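Long-range contacts in beta-galactosidase (Bacteroides thetaiotaomicron, PDB 5MUJ), which is probably a pectin-degrading glycoside hydrolase of a gut bacterium, holding in its pocket a glycan of rhamnogalacturonan II chain B: residues 262-273 against 285-293; 159-167 against 202-210. All blocks are in the same frame, centred on the assembly; numbering follows the deposited sequence.

The chain runs through five four-stranded antiparallel sheets, the arrangement of a five-bladed beta-propeller, with the glycan pocket at the centre. Contact 2 comes first: it closes a loop of 34 residues, bringing 159-167, at the start of strand 166-172 in one blade, against 202-210, on 204-212, the first and innermost strand of the next. Contact 1 closes afterwards and is more local, pairing the two strands of the hairpin 270-279 and 282-290 within a single blade. The two are thus in series, neither nested nor crossed. Their centres lie about 16 Å apart, yet they touch where D273 OD1 packs 3.4 Å from K207 CB, and both supply pocket residues.

Contact 1: residues 262-273 against 285-293; sequences FAHEADGTITGD and MFYFSAFEP
The strands 270-273 and 285-290 run antiparallel at 151°, their axes 4.7 Å apart, with I270–A290 and G272–F288 as hydrogen-bonded pairs and T271–S289 as a non-hydrogen-bonded pair. I270 O takes two donors from opposite faces of its carbonyl plane, A290 N and S289 OG. The serine bond, S289 OG to I270 O, is 2.7 Å long; its hydroxyl stands anti to its own N (chi1 -169°), which turns it onto this oxygen. Beyond the last rung, T269 OG1 donates to F291 O at 2.8 Å and ties the end of the turn to the residue just past the partner strand. A266 CB rests against the ring of P293.

F262 presents its edge to Y287 in a T-shaped stack: CE2 stands 3.4 Å above the centre of the tyrosine ring, the planes 81° apart. M285, a selenomethionine, sends SE to F262 CD2 at 3.6 Å, an oblique Met-aromatic contact. The H264 ring lies nearly parallel to Y287 but slid aside, while H264 ND1 shares a 2.8 Å hydrogen bond with T271 OG1. I270 CG2 meets F288 CZ at 3.5 Å, and glycine at 272 lets this phenylalanine lie over the backbone, with G272 N beneath one ring face. D314 binds both H264 NE2 and Y287 OH, satisfying the polar ends of this aromatic cluster. The cluster thus packs on one face of the hairpin, while I270 and A290, on the other, touch the glycan, as does F291 just past the strand.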
loop_
_atom_site.group_PDB
_atom_site.type_symbol
_atom_site.label_atom_id
_atom_site.label_comp_id
_atom_site.label_asym_id
_atom_site.label_seq_id
_atom_site.Cartn_x
_atom_site.Cartn_y
_atom_site.Cartn_z
ATOM N N PHE A 262 -5.770 -4.802 -13.689
ATOM C CA PHE A 262 -4.408 -4.392 -13.981
ATOM C C PHE A 262 -3.437 -5.465 -13.571
ATOM O O PHE A 262 -3.433 -5.880 -12.434
ATOM C CB PHE A 262 -4.079 -3.106 -13.232
ATOM C CG PHE A 262 -2.813 -2.452 -13.687
ATOM C CD1 PHE A 262 -2.593 -2.113 -15.022
ATOM C CD2 PHE A 262 -1.862 -2.116 -12.754
ATOM C CE1 PHE A 262 -1.420 -1.492 -15.423
ATOM C CE2 PHE A 262 -0.690 -1.510 -13.140
ATOM C CZ PHE A 262 -0.456 -1.193 -14.472
ATOM N N ALA A 263 -2.630 -5.918 -14.530
ATOM C CA ALA A 263 -1.715 -7.000 -14.317
ATOM C C ALA A 263 -0.587 -6.900 -15.324
ATOM O O ALA A 263 -0.749 -6.291 -16.377
ATOM C CB ALA A 263 -2.423 -8.331 -14.501
ATOM N N HIS A 264 0.527 -7.548 -14.995
ATOM C CA HIS A 264 1.632 -7.768 -15.926
ATOM C C HIS A 264 1.965 -9.251 -15.979
ATOM O O HIS A 264 2.411 -9.831 -15.001
ATOM C CB HIS A 264 2.824 -6.941 -15.466
ATOM C CG HIS A 264 2.542 -5.482 -15.467
ATOM N ND1 HIS A 264 2.155 -4.798 -14.331
ATOM C CD2 HIS A 264 2.592 -4.566 -16.464
ATOM C CE1 HIS A 264 1.974 -3.525 -14.638
ATOM N NE2 HIS A 264 2.240 -3.357 -15.921
ATOM N N GLU A 265 1.727 -9.887 -17.121
ATOM C CA GLU A 265 1.821 -11.325 -17.175
ATOM C C GLU A 265 3.206 -11.862 -17.491
ATOM O O GLU A 265 3.610 -11.953 -18.664
ATOM C CB GLU A 265 0.834 -11.877 -18.199
ATOM C CG GLU A 265 -0.609 -11.610 -17.888
ATOM C CD GLU A 265 -1.079 -12.333 -16.635
ATOM O OE1 GLU A 265 -0.488 -13.362 -16.233
ATOM O OE2 GLU A 265 -2.031 -11.835 -16.008
ATOM N N ALA A 266 3.902 -12.256 -16.431
ATOM C CA ALA A 266 5.074 -13.121 -16.531
ATOM C C ALA A 266 5.105 -14.006 -15.269
ATOM O O ALA A 266 4.390 -13.744 -14.285
ATOM C CB ALA A 266 6.353 -12.287 -16.650
ATOM N N ASP A 267 5.941 -15.042 -15.316
ATOM C CA ASP A 267 6.063 -16.011 -14.238
ATOM C C ASP A 267 6.520 -15.376 -12.924
ATOM O O ASP A 267 7.674 -14.906 -12.789
ATOM C CB ASP A 267 7.036 -17.124 -14.632
ATOM C CG ASP A 267 7.139 -18.223 -13.573
ATOM O OD1 ASP A 267 6.329 -18.240 -12.613
ATOM O OD2 ASP A 267 8.031 -19.083 -13.709
ATOM N N GLY A 268 5.606 -15.379 -11.959
ATOM C CA GLY A 268 5.896 -14.915 -10.621
ATOM C C GLY A 268 5.902 -13.398 -10.496
ATOM O O GLY A 268 6.205 -12.900 -9.417
ATOM N N THR A 269 5.542 -12.651 -11.542
ATOM C CA THR A 269 5.602 -11.164 -11.478
ATOM C C THR A 269 4.516 -10.631 -10.564
ATOM O O THR A 269 3.369 -11.135 -10.588
ATOM C CB THR A 269 5.404 -10.514 -12.861
ATOM O OG1 THR A 269 6.404 -11.017 -13.749
ATOM C CG2 THR A 269 5.488 -8.977 -12.802
ATOM N N ILE A 270 4.869 -9.598 -9.790
ATOM C CA ILE A 270 3.958 -8.990 -8.856
ATOM C C ILE A 270 3.610 -7.631 -9.381
ATOM O O ILE A 270 4.495 -6.876 -9.757
ATOM C CB ILE A 270 4.577 -8.878 -7.454
ATOM C CG1 ILE A 270 4.725 -10.269 -6.841
ATOM C CG2 ILE A 270 3.705 -8.063 -6.527
ATOM C CD1 ILE A 270 5.534 -10.299 -5.550
ATOM N N THR A 271 2.330 -7.316 -9.357
ATOM C CA THR A 271 1.810 -5.987 -9.587
ATOM C C THR A 271 0.937 -5.724 -8.370
ATOM O O THR A 271 -0.001 -6.508 -8.084
ATOM C CB THR A 271 0.955 -5.883 -10.869
ATOM O OG1 THR A 271 1.713 -6.335 -12.008
ATOM C CG2 THR A 271 0.445 -4.439 -11.093
ATOM N N GLY A 272 1.238 -4.632 -7.648
ATOM C CA GLY A 272 0.441 -4.358 -6.507
ATOM C C GLY A 272 0.550 -3.023 -5.812
ATOM O O GLY A 272 1.049 -2.035 -6.347
ATOM N N ASP A 273 0.013 -3.046 -4.606
ATOM C CA ASP A 273 -0.160 -1.870 -3.773
ATOM C C ASP A 273 -0.610 -0.646 -4.560
ATOM O O ASP A 273 0.020 0.405 -4.543
ATOM C CB ASP A 273 1.089 -1.626 -2.910
ATOM C CG ASP A 273 1.314 -2.745 -1.872
ATOM O OD1 ASP A 273 0.812 -3.888 -2.073
ATOM O OD2 ASP A 273 1.953 -2.480 -0.826
HETATM N N MSE A 285 -2.774 5.808 -10.866
HETATM C CA MSE A 285 -2.481 4.733 -9.975
HETATM C C MSE A 285 -0.995 4.655 -9.846
HETATM O O MSE A 285 -0.295 4.310 -10.801
HETATM C CB MSE A 285 -3.000 3.395 -10.529
HETATM C CG MSE A 285 -2.705 2.248 -9.587
HETATM SE SE MSE A 285 -2.839 0.535 -10.506
HETATM C CE MSE A 285 -4.787 0.469 -10.624
ATOM N N PHE A 286 -0.528 4.927 -8.632
ATOM C CA PHE A 286 0.831 4.589 -8.240
ATOM C C PHE A 286 0.793 3.119 -7.851
ATOM O O PHE A 286 -0.109 2.703 -7.116
ATOM C CB PHE A 286 1.276 5.471 -7.057
ATOM C CG PHE A 286 1.309 6.922 -7.389
ATOM C CD1 PHE A 286 2.365 7.429 -8.133
ATOM C CD2 PHE A 286 0.258 7.768 -7.054
ATOM C CE1 PHE A 286 2.425 8.794 -8.423
ATOM C CE2 PHE A 286 0.302 9.109 -7.381
ATOM C CZ PHE A 286 1.373 9.600 -8.123
ATOM N N TYR A 287 1.753 2.352 -8.352
ATOM C CA TYR A 287 1.830 0.911 -8.040
ATOM C C TYR A 287 3.274 0.454 -8.030
ATOM O O TYR A 287 4.161 1.137 -8.604
ATOM C CB TYR A 287 0.978 0.122 -9.047
ATOM C CG TYR A 287 1.578 -0.037 -10.406
ATOM C CD1 TYR A 287 2.379 -1.149 -10.698
ATOM C CD2 TYR A 287 1.334 0.891 -11.417
ATOM C CE1 TYR A 287 2.929 -1.314 -11.974
ATOM C CE2 TYR A 287 1.873 0.730 -12.688
ATOM C CZ TYR A 287 2.667 -0.382 -12.948
ATOM O OH TYR A 287 3.204 -0.524 -14.201
ATOM N N PHE A 288 3.533 -0.689 -7.407
ATOM C CA PHE A 288 4.835 -1.349 -7.485
ATOM C C PHE A 288 4.734 -2.625 -8.286
ATOM O O PHE A 288 3.645 -3.277 -8.389
ATOM C CB PHE A 288 5.493 -1.679 -6.135
ATOM C CG PHE A 288 5.160 -3.041 -5.519
ATOM C CD1 PHE A 288 3.983 -3.234 -4.763
ATOM C CD2 PHE A 288 6.043 -4.119 -5.599
ATOM C CE1 PHE A 288 3.710 -4.420 -4.150
ATOM C CE2 PHE A 288 5.716 -5.389 -5.035
ATOM C CZ PHE A 288 4.571 -5.509 -4.293
ATOM N N SER A 289 5.880 -2.999 -8.820
ATOM C CA SER A 289 6.029 -4.284 -9.451
ATOM C C SER A 289 7.319 -4.924 -8.984
ATOM O O SER A 289 8.272 -4.233 -8.631
ATOM C CB SER A 289 6.013 -4.132 -10.965
ATOM O OG SER A 289 5.901 -5.412 -11.594
ATOM N N ALA A 290 7.343 -6.239 -8.933
ATOM C CA ALA A 290 8.545 -7.000 -8.609
ATOM C C ALA A 290 8.648 -8.171 -9.556
ATOM O O ALA A 290 7.598 -8.699 -10.019
ATOM C CB ALA A 290 8.582 -7.484 -7.166
ATOM N N PHE A 291 9.882 -8.605 -9.816
ATOM C CA PHE A 291 10.144 -9.808 -10.665
ATOM C C PHE A 291 9.493 -9.633 -12.032
ATOM O O PHE A 291 8.942 -10.587 -12.608
ATOM C CB PHE A 291 9.709 -11.094 -9.956
ATOM C CG PHE A 291 10.158 -11.151 -8.535
ATOM C CD1 PHE A 291 11.511 -11.047 -8.229
ATOM C CD2 PHE A 291 9.231 -11.191 -7.488
ATOM C CE1 PHE A 291 11.942 -11.032 -6.907
ATOM C CE2 PHE A 291 9.659 -11.176 -6.168
ATOM C CZ PHE A 291 11.013 -11.084 -5.880
ATOM N N GLU A 292 9.574 -8.409 -12.549
ATOM C CA GLU A 292 9.196 -8.082 -13.928
ATOM C C GLU A 292 10.408 -8.360 -14.837
ATOM O O GLU A 292 11.466 -7.785 -14.642
ATOM C CB GLU A 292 8.782 -6.602 -13.990
ATOM C CG GLU A 292 8.598 -5.968 -15.335
ATOM C CD GLU A 292 7.819 -6.827 -16.315
ATOM O OE1 GLU A 292 6.712 -7.270 -15.964
ATOM O OE2 GLU A 292 8.310 -7.020 -17.439
ATOM N N PRO A 293 10.275 -9.265 -15.838
ATOM C CA PRO A 293 11.484 -9.536 -16.666
ATOM C C PRO A 293 12.138 -8.350 -17.410
ATOM O O PRO A 293 13.346 -8.398 -17.666
ATOM C CB PRO A 293 10.984 -10.536 -17.707
ATOM C CG PRO A 293 9.722 -11.084 -17.170
ATOM C CD PRO A 293 9.137 -10.145 -16.179
#

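Contact 2: residues 159-167 against 202-210; sequences EAVKAPLFV and KLTQYKSTV. With 8PK (4-O-[(1R)-1-hydroxyethyl]-2-O-methyl-alpha-L-fucopyranose), chain B; RAM (alpha-L-rhamnopyranose), chain C; RAM (alpha-L-rhamnopyranose), chain D.
Strand 204-210 meets the chain leading into strand 166-172 through a single backbone bond, Q205 N to L165 O at 2.8 Å. A side chain supplies the second tie: T204 OG1, swung away from its backbone N and lying beside the carbonyl carbon (chi1 172°), accepts from L165 N at 3.0 Å and donates to Q205 O. One buried hydroxyl thereby links both backbones. L165 lies alongside T204, pointing the same way, and carries CD1 to Y206 CE1. Further along, V167 CG1 packs 3.5 Å from S208 OG, whose polar partner is T149. The extended Q205 chain crosses V167 at about a right angle and lays NE2 beside F166 CA, at the edge of the phenylalanine ring.

On the glycan side, E159 OE1 approaches Y206 CE1 at 3.5 Å, with the carboxylate and ring planes 39° apart; E159 OE2 is hydrogen-bonded to Y90 OH. The small A160 lets the 8PK methyl C10 come within 3.4 Å of A160 CB, and T204 CG2 meets the same methyl. A water in the plane of the Y206 ring is hydrogen-bonded to Y206 OH and donates to 8PK O5. Residues from neighbouring blades meeting round a central sugar pocket are what a five-bladed beta-propeller glycoside hydrolase offers its substrate.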
loop_
_atom_site.group_PDB
_atom_site.type_symbol
_atom_site.label_atom_id
_atom_site.label_comp_id
_atom_site.label_asym_id
_atom_site.label_seq_id
_atom_site.Cartn_x
_atom_site.Cartn_y
_atom_site.Cartn_z
ATOM N N GLU A 159 3.963 -12.742 6.061
ATOM C CA GLU A 159 2.799 -12.732 5.185
ATOM C C GLU A 159 2.135 -14.112 5.140
ATOM O O GLU A 159 1.735 -14.604 6.181
ATOM C CB GLU A 159 3.134 -12.106 3.826
ATOM C CG GLU A 159 3.501 -10.619 3.959
ATOM C CD GLU A 159 3.467 -9.796 2.678
ATOM O OE1 GLU A 159 3.524 -10.376 1.573
ATOM O OE2 GLU A 159 3.436 -8.541 2.767
ATOM N N ALA A 160 2.069 -14.729 3.955
ATOM C CA ALA A 160 1.279 -15.920 3.738
ATOM C C ALA A 160 2.085 -17.194 3.807
ATOM O O ALA A 160 1.624 -18.216 3.346
ATOM C CB ALA A 160 0.526 -15.840 2.417
ATOM N N VAL A 161 3.284 -17.162 4.374
ATOM C CA VAL A 161 4.128 -18.372 4.410
ATOM C C VAL A 161 3.521 -19.587 5.160
ATOM O O VAL A 161 3.774 -20.727 4.758
ATOM C CB VAL A 161 5.550 -18.031 4.950
ATOM C CG1 VAL A 161 5.519 -17.684 6.430
ATOM C CG2 VAL A 161 6.537 -19.161 4.690
ATOM N N LYS A 162 2.779 -19.355 6.248
ATOM C CA LYS A 162 2.137 -20.444 7.033
ATOM C C LYS A 162 0.640 -20.646 6.780
ATOM O O LYS A 162 0.109 -21.733 7.043
ATOM C CB LYS A 162 2.383 -20.277 8.543
ATOM C CG LYS A 162 3.818 -20.514 9.018
ATOM C CD LYS A 162 4.504 -21.783 8.514
ATOM C CE LYS A 162 6.008 -21.750 8.738
ATOM N NZ LYS A 162 6.394 -21.542 10.159
ATOM N N ALA A 163 -0.025 -19.615 6.275
ATOM C CA ALA A 163 -1.458 -19.632 6.058
ATOM C C ALA A 163 -1.825 -18.451 5.183
ATOM O O ALA A 163 -1.114 -17.457 5.162
ATOM C CB ALA A 163 -2.236 -19.573 7.379
ATOM N N PRO A 164 -2.972 -18.508 4.510
ATOM C CA PRO A 164 -3.373 -17.409 3.647
ATOM C C PRO A 164 -3.751 -16.116 4.391
ATOM O O PRO A 164 -3.994 -16.112 5.612
ATOM C CB PRO A 164 -4.558 -17.991 2.830
ATOM C CG PRO A 164 -5.065 -19.096 3.652
ATOM C CD PRO A 164 -3.861 -19.676 4.336
ATOM N N LEU A 165 -3.789 -15.027 3.637
ATOM C CA LEU A 165 -4.211 -13.735 4.185
ATOM C C LEU A 165 -5.506 -13.267 3.529
ATOM O O LEU A 165 -5.728 -13.517 2.331
ATOM C CB LEU A 165 -3.117 -12.714 4.040
ATOM C CG LEU A 165 -1.748 -13.167 4.457
ATOM C CD1 LEU A 165 -0.722 -12.405 3.621
ATOM C CD2 LEU A 165 -1.520 -12.966 5.942
ATOM N N PHE A 166 -6.406 -12.713 4.336
ATOM C CA PHE A 166 -7.712 -12.263 3.889
ATOM C C PHE A 166 -7.877 -10.784 4.195
ATOM O O PHE A 166 -7.149 -10.263 5.057
ATOM C CB PHE A 166 -8.858 -13.067 4.560
ATOM C CG PHE A 166 -8.629 -14.549 4.634
ATOM C CD1 PHE A 166 -8.197 -15.268 3.519
ATOM C CD2 PHE A 166 -8.841 -15.229 5.817
ATOM C CE1 PHE A 166 -7.978 -16.640 3.597
ATOM C CE2 PHE A 166 -8.637 -16.605 5.897
ATOM C CZ PHE A 166 -8.193 -17.296 4.785
ATOM N N VAL A 167 -8.839 -10.109 3.565
ATOM C CA VAL A 167 -9.118 -8.678 3.814
ATOM C C VAL A 167 -10.014 -8.472 5.029
ATOM O O VAL A 167 -11.158 -8.815 5.065
ATOM C CB VAL A 167 -9.747 -7.937 2.573
ATOM C CG1 VAL A 167 -9.789 -6.397 2.727
ATOM C CG2 VAL A 167 -8.921 -8.208 1.348
ATOM N N LYS A 202 -7.322 -16.463 -5.649
ATOM C CA LYS A 202 -7.524 -17.763 -4.934
ATOM C C LYS A 202 -6.440 -18.176 -3.954
ATOM O O LYS A 202 -6.733 -18.925 -3.052
ATOM C CB LYS A 202 -7.758 -18.956 -5.883
ATOM C CG LYS A 202 -9.000 -18.863 -6.712
ATOM C CD LYS A 202 -10.279 -19.050 -5.939
ATOM C CE LYS A 202 -11.462 -18.991 -6.893
ATOM N NZ LYS A 202 -11.676 -20.301 -7.587
ATOM N N LEU A 203 -5.208 -17.666 -4.123
ATOM C CA LEU A 203 -4.089 -18.089 -3.284
ATOM C C LEU A 203 -4.041 -17.347 -1.931
ATOM O O LEU A 203 -3.859 -17.943 -0.873
ATOM C CB LEU A 203 -2.765 -17.933 -4.039
ATOM C CG LEU A 203 -2.693 -18.804 -5.309
ATOM C CD1 LEU A 203 -1.440 -18.548 -6.153
ATOM C CD2 LEU A 203 -2.799 -20.292 -4.957
ATOM N N THR A 204 -4.228 -16.039 -1.989
ATOM C CA THR A 204 -4.158 -15.182 -0.797
ATOM C C THR A 204 -4.475 -13.782 -1.267
ATOM O O THR A 204 -4.263 -13.437 -2.422
ATOM C CB THR A 204 -2.783 -15.253 -0.091
ATOM O OG1 THR A 204 -2.718 -14.257 0.935
ATOM C CG2 THR A 204 -1.638 -15.040 -1.080
ATOM N N GLN A 205 -5.004 -12.988 -0.359
ATOM C CA GLN A 205 -5.191 -11.566 -0.594
ATOM C C GLN A 205 -4.037 -10.824 0.044
ATOM O O GLN A 205 -3.367 -11.336 0.946
ATOM C CB GLN A 205 -6.595 -11.117 -0.149
ATOM C CG GLN A 205 -7.633 -11.838 -1.084
ATOM C CD GLN A 205 -9.001 -12.113 -0.517
ATOM O OE1 GLN A 205 -9.944 -12.454 -1.285
ATOM N NE2 GLN A 205 -9.118 -12.120 0.775
ATOM N N TYR A 206 -3.740 -9.670 -0.514
ATOM C CA TYR A 206 -2.675 -8.844 0.044
ATOM C C TYR A 206 -3.226 -7.408 0.347
ATOM O O TYR A 206 -4.314 -7.296 0.957
ATOM C CB TYR A 206 -1.461 -8.839 -0.845
ATOM C CG TYR A 206 -0.744 -10.151 -0.987
ATOM C CD1 TYR A 206 0.087 -10.616 0.020
ATOM C CD2 TYR A 206 -0.868 -10.931 -2.139
ATOM C CE1 TYR A 206 0.804 -11.780 -0.091
ATOM C CE2 TYR A 206 -0.179 -12.126 -2.246
ATOM C CZ TYR A 206 0.639 -12.558 -1.238
ATOM O OH TYR A 206 1.348 -13.725 -1.397
ATOM N N LYS A 207 -2.515 -6.336 -0.040
ATOM C CA LYS A 207 -2.961 -4.952 0.332
ATOM C C LYS A 207 -4.308 -4.627 -0.308
ATOM O O LYS A 207 -4.607 -5.190 -1.393
ATOM C CB LYS A 207 -1.906 -3.884 -0.053
ATOM C CG LYS A 207 -2.424 -2.464 0.006
ATOM C CD LYS A 207 -1.358 -1.363 0.077
ATOM C CE LYS A 207 -2.000 0.017 0.120
ATOM N NZ LYS A 207 -0.962 1.083 0.296
ATOM N N SER A 208 -5.144 -3.855 0.387
ATOM C CA SER A 208 -6.382 -3.267 -0.097
ATOM C C SER A 208 -6.458 -1.798 0.297
ATOM O O SER A 208 -5.816 -1.383 1.262
ATOM C CB SER A 208 -7.584 -3.976 0.549
ATOM O OG SER A 208 -7.524 -3.805 1.972
ATOM N N THR A 209 -7.231 -1.011 -0.436
ATOM C CA THR A 209 -7.552 0.384 -0.032
ATOM C C THR A 209 -8.939 0.657 -0.553
ATOM O O THR A 209 -9.243 0.292 -1.704
ATOM C CB THR A 209 -6.548 1.417 -0.574
ATOM O OG1 THR A 209 -5.302 1.246 0.096
ATOM C CG2 THR A 209 -7.036 2.809 -0.334
ATOM N N VAL A 210 -9.811 1.163 0.295
ATOM C CA VAL A 210 -11.183 1.505 -0.089
ATOM C C VAL A 210 -11.311 3.004 -0.288
ATOM O O VAL A 210 -10.906 3.803 0.583
ATOM C CB VAL A 210 -12.194 1.017 0.977
ATOM C CG1 VAL A 210 -13.619 1.484 0.663
ATOM C CG2 VAL A 210 -12.095 -0.496 1.110
HETATM O O9 8PK B . 0.905 -20.072 -0.495
HETATM C C8 8PK B . 0.502 -18.742 -0.802
HETATM C C10 8PK B . -0.509 -18.250 0.210
HETATM O O4 8PK B . 1.650 -17.882 -0.852
HETATM C C4 8PK B . 2.669 -18.341 -1.744
HETATM C C5 8PK B . 4.015 -17.869 -1.235
HETATM C C6 8PK B . 4.278 -18.349 0.197
HETATM O O5 8PK B . 4.081 -16.426 -1.295
HETATM C C3 8PK B . 2.427 -17.848 -3.167
HETATM O O3 8PK B . 1.165 -18.273 -3.694
HETATM C C2 8PK B . 2.473 -16.338 -3.165
HETATM O O2 8PK B . 2.281 -15.891 -4.514
HETATM C C7 8PK B . 1.021 -15.245 -4.746
HETATM C C1 8PK B . 3.804 -15.855 -2.586
HETATM C C1 RAM C . 7.810 -22.993 1.684
HETATM C C2 RAM C . 7.614 -21.547 2.053
HETATM C C3 RAM C . 7.652 -20.658 0.831
HETATM C C4 RAM C . 6.609 -21.141 -0.185
HETATM C C5 RAM C . 6.693 -22.644 -0.479
HETATM C C6 RAM C . 5.438 -23.162 -1.181
HETATM O O2 RAM C . 6.324 -21.504 2.674
HETATM O O3 RAM C . 7.387 -19.317 1.271
HETATM O O4 RAM C . 7.186 -20.380 -1.250
HETATM O O5 RAM C . 6.843 -23.416 0.711
HETATM C C1 RAM D . 6.589 -10.134 -1.489
HETATM C C2 RAM D . 5.986 -9.095 -0.578
HETATM C C3 RAM D . 7.119 -8.235 -0.022
HETATM C C4 RAM D . 7.864 -7.619 -1.208
HETATM C C5 RAM D . 8.376 -8.611 -2.262
HETATM C C6 RAM D . 8.717 -7.929 -3.576
HETATM O O2 RAM D . 5.040 -8.308 -1.349
HETATM O O3 RAM D . 6.639 -7.223 0.866
HETATM O O4 RAM D . 9.021 -6.965 -0.713
HETATM O O5 RAM D . 7.509 -9.743 -2.526
HETATM O O HOH W 1 3.018 -14.741 0.683
#